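O-methyltransferase family 2 (Planctopirus limnophila, PDB 5I2H) probably transfers a methyl group from S-adenosyl-L-methionine to a hydroxyl oxygen of its substrate, and can bind the flavone apigenin. Local coordinates at residues 31-35 / 118-123; 76-80 / 91-95; 181-187 / 292-296. All coordinates share one frame; numbering follows the deposited sequence.

Contact 1: residues 31-35 / 118-123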
# COMPACT_ATOMS: atom_id res chain seq x y z
N GLU A 31 -0.98 7.19 3.81
CA GLU A 31 -1.53 8.51 4.06
C GLU A 31 -2.54 8.51 5.20
O GLU A 31 -2.55 9.43 6.03
CB GLU A 31 -2.16 9.04 2.78
CG GLU A 31 -1.09 9.36 1.72
CD GLU A 31 -1.66 9.39 0.29
OE1 GLU A 31 -2.89 9.38 0.11
OE2 GLU A 31 -0.87 9.46 -0.67
N LEU A 32 -3.41 7.50 5.27
CA LEU A 32 -4.37 7.50 6.37
C LEU A 32 -3.68 7.29 7.71
O LEU A 32 -4.07 7.88 8.73
CB LEU A 32 -5.45 6.44 6.15
CG LEU A 32 -6.58 6.49 7.22
CD1 LEU A 32 -7.33 7.81 7.23
CD2 LEU A 32 -7.58 5.41 6.99
N LEU A 33 -2.63 6.45 7.74
CA LEU A 33 -1.85 6.27 8.97
C LEU A 33 -1.22 7.57 9.40
O LEU A 33 -1.35 7.98 10.57
CB LEU A 33 -0.78 5.18 8.77
CG LEU A 33 -1.34 3.77 8.85
CD1 LEU A 33 -0.30 2.79 8.30
CD2 LEU A 33 -1.78 3.40 10.28
N ALA A 34 -0.52 8.25 8.48
CA ALA A 34 0.15 9.50 8.83
C ALA A 34 -0.85 10.59 9.19
O ALA A 34 -0.63 11.36 10.14
CB ALA A 34 1.07 9.96 7.68
N ALA A 35 -1.96 10.70 8.44
CA ALA A 35 -3.00 11.67 8.79
C ALA A 35 -3.55 11.41 10.19
O ALA A 35 -3.75 12.34 10.98
CB ALA A 35 -4.13 11.63 7.76
N GLY A 118 1.19 13.59 -0.39
CA GLY A 118 0.01 12.73 -0.31
C GLY A 118 -0.70 12.82 1.03
O GLY A 118 -1.94 12.90 1.08
N THR A 119 0.05 12.80 2.13
CA THR A 119 -0.59 12.91 3.43
C THR A 119 -1.28 14.26 3.58
O THR A 119 -2.44 14.33 4.01
CB THR A 119 0.43 12.71 4.55
OG1 THR A 119 0.97 11.39 4.41
CG2 THR A 119 -0.25 12.84 5.90
N LEU A 120 -0.57 15.35 3.26
CA LEU A 120 -1.17 16.67 3.37
C LEU A 120 -2.43 16.81 2.52
O LEU A 120 -3.40 17.43 2.95
CB LEU A 120 -0.15 17.75 2.97
CG LEU A 120 1.06 17.81 3.91
CD1 LEU A 120 2.07 18.81 3.38
CD2 LEU A 120 0.55 18.20 5.32
N ALA A 121 -2.42 16.24 1.30
CA ALA A 121 -3.60 16.29 0.45
C ALA A 121 -4.77 15.57 1.11
O ALA A 121 -5.91 16.06 1.08
CB ALA A 121 -3.31 15.68 -0.92
N LEU A 122 -4.51 14.40 1.69
CA LEU A 122 -5.61 13.67 2.30
C LEU A 122 -6.13 14.40 3.52
O LEU A 122 -7.35 14.45 3.73
CB LEU A 122 -5.17 12.24 2.65
CG LEU A 122 -6.22 11.41 3.40
CD1 LEU A 122 -7.43 11.15 2.52
CD2 LEU A 122 -5.64 10.08 3.92
N VAL A 123 -5.23 15.01 4.31
CA VAL A 123 -5.66 15.79 5.47
C VAL A 123 -6.54 16.94 5.03
O VAL A 123 -7.59 17.21 5.63
CB VAL A 123 -4.46 16.28 6.30
CG1 VAL A 123 -4.93 17.27 7.37
CG2 VAL A 123 -3.77 15.09 6.98
O HOH W 1 -3.71 11.68 -0.73
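With CG set anti to its own carbonyl carbon (chi1 -69°) and the chain extended beyond, Glu31 reaches across to the first turn of helix 117-128, its CG 3.6 Å from Thr119 N. In Thr119 the same kind of first torsion (-62°) divides the labour: OG1 lies beside the backbone N and bonds back to Ala113 O and Ser116 OG, while CG2 sits 3.7 Å from Ala35 N. The CB of Ala34 rests against both branches. Small residues suit helix 26-39 here, for the CB of Ala35 meets Val123 CG2 at 3.6 Å, and Leu122 lays CD2 over the backbone between Glu31 and Leu32, 3.7 Å from Leu32 N.

The Glu31 carboxylate lies against Gly118, OE2 3.4 Å from Gly118 CA, where a side chain would collide with it. Water 1 donates to Glu31 OE1 (2.6 Å) and to Gly118 O, while OE2 takes a hydrogen bond from Asn27, so both carboxylate oxygens have partners. Losing the carboxylate, as with an alanine here, would probably leave water 1 and Asn27 each short of an acceptor.

The axes of segments 31-35 and 118-123 cross at -71°, 8.6 Å apart at closest approach. Behind this crossing Leu32 packs on Leu70 and Leu74 of helix 64-76, and helix 312-324 closes in through Leu319 on Leu32 and Ser323 on Leu122.

Contact 2: residues 76-80 / 91-95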
# COMPACT_ATOMS: atom_id res chain seq x y z
N ALA A 76 -10.45 -1.36 9.03
CA ALA A 76 -10.01 -2.37 8.09
C ALA A 76 -8.55 -2.75 8.32
O ALA A 76 -8.16 -3.88 8.01
CB ALA A 76 -10.22 -1.90 6.65
N MSE A 77 -7.74 -1.82 8.86
CA MSE A 77 -6.34 -2.07 9.19
C MSE A 77 -6.19 -2.69 10.59
O MSE A 77 -5.08 -2.81 11.10
CB MSE A 77 -5.54 -0.77 9.11
CG MSE A 77 -5.24 -0.33 7.67
SE MSE A 77 -4.12 1.30 7.62
CE MSE A 77 -5.51 2.49 7.05
N GLN A 78 -7.32 -3.03 11.21
CA GLN A 78 -7.37 -3.71 12.52
C GLN A 78 -6.83 -2.80 13.62
O GLN A 78 -6.19 -3.25 14.59
CB GLN A 78 -6.62 -5.04 12.48
CG GLN A 78 -7.10 -5.97 11.39
CD GLN A 78 -7.07 -7.41 11.82
OE1 GLN A 78 -6.01 -7.98 12.03
NE2 GLN A 78 -8.25 -7.99 12.01
N LEU A 79 -7.10 -1.50 13.49
CA LEU A 79 -6.64 -0.52 14.47
C LEU A 79 -7.78 0.07 15.29
O LEU A 79 -7.56 0.50 16.43
CB LEU A 79 -5.88 0.61 13.77
CG LEU A 79 -4.64 0.13 13.01
CD1 LEU A 79 -4.03 1.28 12.20
CD2 LEU A 79 -3.63 -0.51 13.98
N LEU A 80 -8.98 0.13 14.72
CA LEU A 80 -10.18 0.45 15.47
C LEU A 80 -11.15 -0.72 15.39
O LEU A 80 -11.04 -1.60 14.52
CB LEU A 80 -10.86 1.72 14.95
CG LEU A 80 -10.07 3.02 14.88
CD1 LEU A 80 -10.95 4.16 14.36
CD2 LEU A 80 -9.50 3.38 16.20
N THR A 91 -8.23 -1.04 19.03
CA THR A 91 -7.77 -2.39 19.28
C THR A 91 -6.48 -2.34 20.09
O THR A 91 -5.80 -1.32 20.14
CB THR A 91 -7.50 -3.13 17.97
OG1 THR A 91 -6.44 -2.45 17.33
CG2 THR A 91 -8.74 -3.12 17.05
N PRO A 92 -6.10 -3.46 20.71
CA PRO A 92 -4.81 -3.48 21.42
C PRO A 92 -3.65 -3.09 20.53
O PRO A 92 -2.74 -2.39 20.99
CB PRO A 92 -4.71 -4.93 21.90
CG PRO A 92 -6.14 -5.36 22.07
CD PRO A 92 -6.91 -4.66 20.98
N LEU A 93 -3.68 -3.49 19.26
CA LEU A 93 -2.59 -3.14 18.36
C LEU A 93 -2.41 -1.62 18.27
O LEU A 93 -1.29 -1.13 18.38
CB LEU A 93 -2.86 -3.76 16.99
CG LEU A 93 -1.82 -3.56 15.90
CD1 LEU A 93 -0.61 -4.41 16.26
CD2 LEU A 93 -2.41 -3.96 14.53
N ALA A 94 -3.51 -0.87 18.13
CA ALA A 94 -3.43 0.59 18.08
C ALA A 94 -3.08 1.16 19.45
O ALA A 94 -2.29 2.10 19.57
CB ALA A 94 -4.76 1.21 17.60
N ARG A 95 -3.67 0.58 20.51
CA ARG A 95 -3.43 1.13 21.84
C ARG A 95 -1.96 1.01 22.23
O ARG A 95 -1.39 1.92 22.87
CB ARG A 95 -4.34 0.43 22.85
CG ARG A 95 -4.46 1.19 24.19
CD ARG A 95 -5.43 0.56 25.18
NE ARG A 95 -6.73 0.17 24.60
CZ ARG A 95 -7.83 0.93 24.53
NH1 ARG A 95 -7.81 2.20 24.93
NH2 ARG A 95 -8.95 0.42 24.00
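Thr91 fastens its segment to the backbone of Gln78 and Leu79 by two hydrogen bonds, at a place where a Schellman motif ends helix 64-76 and an N-cap starts helix 92-97. These two helices flank the short antiparallel hairpin of strands 80-82 and 88-90, an arrangement consistent with the wing of a winged-helix-like dimerisation domain. In the Schellman motif Gln78 is the C-prime residue, with positive phi, and Leu79 N and Gln78 N return to the carbonyls of Leu74 and Cys75.

The Gln78 carbonyl accepts from Thr91 OG1 at 2.9 Å, the donor tilted 32° from the carbonyl plane. Thr91 N gives a nearly straight bond (174°) to Leu79 O at 3.1 Å. Chi1 of 64° tucks OG1 between the backbone N and the carbonyl carbon of Thr91, where the one hydroxyl can donate to Gln78 O and also accept the weak capping bond from Ala94 N. Threonine suits the place because its CB carries a methyl, CG2, as well as the hydroxyl, and CG2 lies beside the carbonyl oxygens of Gln78 and Leu80. Thr91 O in turn receives Arg95 N, the first backbone bond of the new helix, and the Arg95 guanidinium pairs with Asp89.

Apolar groups fill in beside these bonds. Leu79 packs on Leu33 of helix 26-39 and on Ile20 of the second subunit, while Leu93 meets Asp16 of that subunit, so the turn contributes to the dimer interface. Alanine fits at Ala94 because the approach is already tight: its CB comes within 3.1 Å of Leu79 O and packs on Leu79 CB at 4.0 Å. Leu79 CD2 comes nearest to Leu93 CD2, at 3.7 Å.

Contact 3: residues 181-187 / 292-296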
# COMPACT_ATOMS: atom_id res chain seq x y z
N PRO A 181 -28.67 -11.82 -15.73
CA PRO A 181 -29.77 -12.68 -16.19
C PRO A 181 -30.54 -12.03 -17.33
O PRO A 181 -30.59 -10.81 -17.44
CB PRO A 181 -30.65 -12.85 -14.94
CG PRO A 181 -29.75 -12.48 -13.75
CD PRO A 181 -28.84 -11.39 -14.33
N ALA A 182 -31.15 -12.86 -18.18
CA ALA A 182 -31.92 -12.33 -19.32
C ALA A 182 -33.08 -11.44 -18.89
O ALA A 182 -33.48 -10.54 -19.64
CB ALA A 182 -32.46 -13.49 -20.17
N GLY A 183 -33.66 -11.67 -17.71
CA GLY A 183 -34.86 -10.93 -17.34
C GLY A 183 -36.06 -11.29 -18.21
O GLY A 183 -36.06 -12.24 -18.99
N GLN A 184 -37.10 -10.47 -18.07
CA GLN A 184 -38.34 -10.66 -18.83
C GLN A 184 -38.16 -10.26 -20.29
O GLN A 184 -37.25 -9.50 -20.64
CB GLN A 184 -39.48 -9.82 -18.24
CG GLN A 184 -39.74 -9.96 -16.74
CD GLN A 184 -40.90 -9.08 -16.25
OE1 GLN A 184 -41.53 -8.35 -17.02
NE2 GLN A 184 -41.19 -9.16 -14.96
N PRO A 185 -39.04 -10.71 -21.17
CA PRO A 185 -39.16 -10.06 -22.49
C PRO A 185 -39.31 -8.56 -22.30
O PRO A 185 -39.99 -8.11 -21.37
CB PRO A 185 -40.42 -10.69 -23.09
CG PRO A 185 -40.59 -11.98 -22.35
CD PRO A 185 -40.07 -11.76 -20.97
N GLY A 186 -38.63 -7.79 -23.16
CA GLY A 186 -38.65 -6.35 -23.02
C GLY A 186 -40.00 -5.75 -23.39
O GLY A 186 -40.80 -6.33 -24.12
N LYS A 187 -40.23 -4.54 -22.89
CA LYS A 187 -41.48 -3.83 -23.11
C LYS A 187 -41.32 -2.61 -24.00
O LYS A 187 -42.33 -1.97 -24.32
CB LYS A 187 -42.06 -3.38 -21.77
CG LYS A 187 -42.51 -4.52 -20.88
CD LYS A 187 -43.19 -3.96 -19.66
CE LYS A 187 -43.93 -5.01 -18.85
NZ LYS A 187 -44.60 -4.37 -17.67
N PRO A 292 -40.46 0.55 -16.75
CA PRO A 292 -41.72 -0.18 -16.86
C PRO A 292 -41.79 -1.26 -15.79
O PRO A 292 -40.80 -1.64 -15.19
CB PRO A 292 -41.64 -0.80 -18.25
CG PRO A 292 -40.17 -1.12 -18.39
CD PRO A 292 -39.46 0.06 -17.72
N GLU A 293 -42.99 -1.78 -15.56
CA GLU A 293 -43.10 -2.89 -14.62
C GLU A 293 -42.24 -4.04 -15.14
O GLU A 293 -42.25 -4.34 -16.34
CB GLU A 293 -44.55 -3.32 -14.44
CG GLU A 293 -44.83 -4.11 -13.17
CD GLU A 293 -46.23 -4.76 -13.21
OE1 GLU A 293 -46.39 -5.76 -13.94
OE2 GLU A 293 -47.15 -4.25 -12.53
N GLY A 294 -41.43 -4.63 -14.27
CA GLY A 294 -40.48 -5.64 -14.70
C GLY A 294 -39.18 -5.07 -15.22
O GLY A 294 -38.25 -5.84 -15.53
N GLY A 295 -39.08 -3.75 -15.34
CA GLY A 295 -37.78 -3.14 -15.56
C GLY A 295 -36.84 -3.42 -14.39
O GLY A 295 -37.26 -3.74 -13.28
N ARG A 296 -35.55 -3.30 -14.65
CA ARG A 296 -34.53 -3.53 -13.63
C ARG A 296 -33.63 -2.33 -13.46
O ARG A 296 -33.25 -1.68 -14.44
CB ARG A 296 -33.68 -4.77 -13.97
CG ARG A 296 -34.57 -6.03 -14.08
CD ARG A 296 -33.74 -7.26 -14.43
NE ARG A 296 -33.07 -7.17 -15.75
CZ ARG A 296 -32.32 -8.13 -16.26
NH1 ARG A 296 -32.13 -9.25 -15.57
NH2 ARG A 296 -31.75 -7.98 -17.46
O HOH W 2 -36.79 -8.38 -15.84
O HOH W 3 -43.43 -7.61 -13.70
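Pro292 to Gly295 form a type II beta turn, closed by Gly295 N to Pro292 O at 2.7 Å, and the carbonyls of Glu293 and Gly294 are reached from 181-187. Gly294 has positive phi, and the amide of Gln184 lies against its CA, NE2 at 3.6 Å; a side chain on Gly294 would collide with that amide. Lys187, extended beyond CG, runs past the Pro292 ring and puts NZ 2.7 Å from Glu293 O, coming from above the carbonyl plane. Its long aliphatic stem suits this reach, with CD packed on Pro292 CB.

The turn leads into strand 296-301 of the Rossmann-like methyltransferase sheet, while 181-187 connects helix 154-179 to strand 199-203 of the same sheet.

At the start of strand 296-301, Arg296 bends at chi3 (-62°) and presents its guanidinium end-on to Pro181 O: NH1 at 2.9 Å and NH2 at 3.1 Å share this one acceptor, which lies in the guanidinium plane. Gly183 CA lies over one face, toward its rim, a position with no space for a side chain. A salt bridge from NE to Asp265 helps fix the rotation of the group. Water 2 links the backbones, accepting from Gln184 N and donating to Gly294 O at 2.9 Å.

How the contacts relate
Contacts 1 and 2 share the dimerisation part of the chain, contact 2 nested within the loop that contact 1 closes. Their centres are 18 Å apart, yet they touch: Leu33 CD2 meets Leu79 CD1 at 3.6 Å, and Leu32 packs on the selenomethionine Met77 in its given conformer. Leu33 and Met77 both pack on Leu23 of the second subunit, so the two share part of the dimer interface. Contact 3 lies across the chain's centre, in the methyltransferase part, its centre 46 Å from both others, nearest atoms about 30 Å from contact 2. A bound apigenin lies about 13 Å from the Ala34 side chain; its pocket residues, such as His273 and Asp274, belong to none of the contacts.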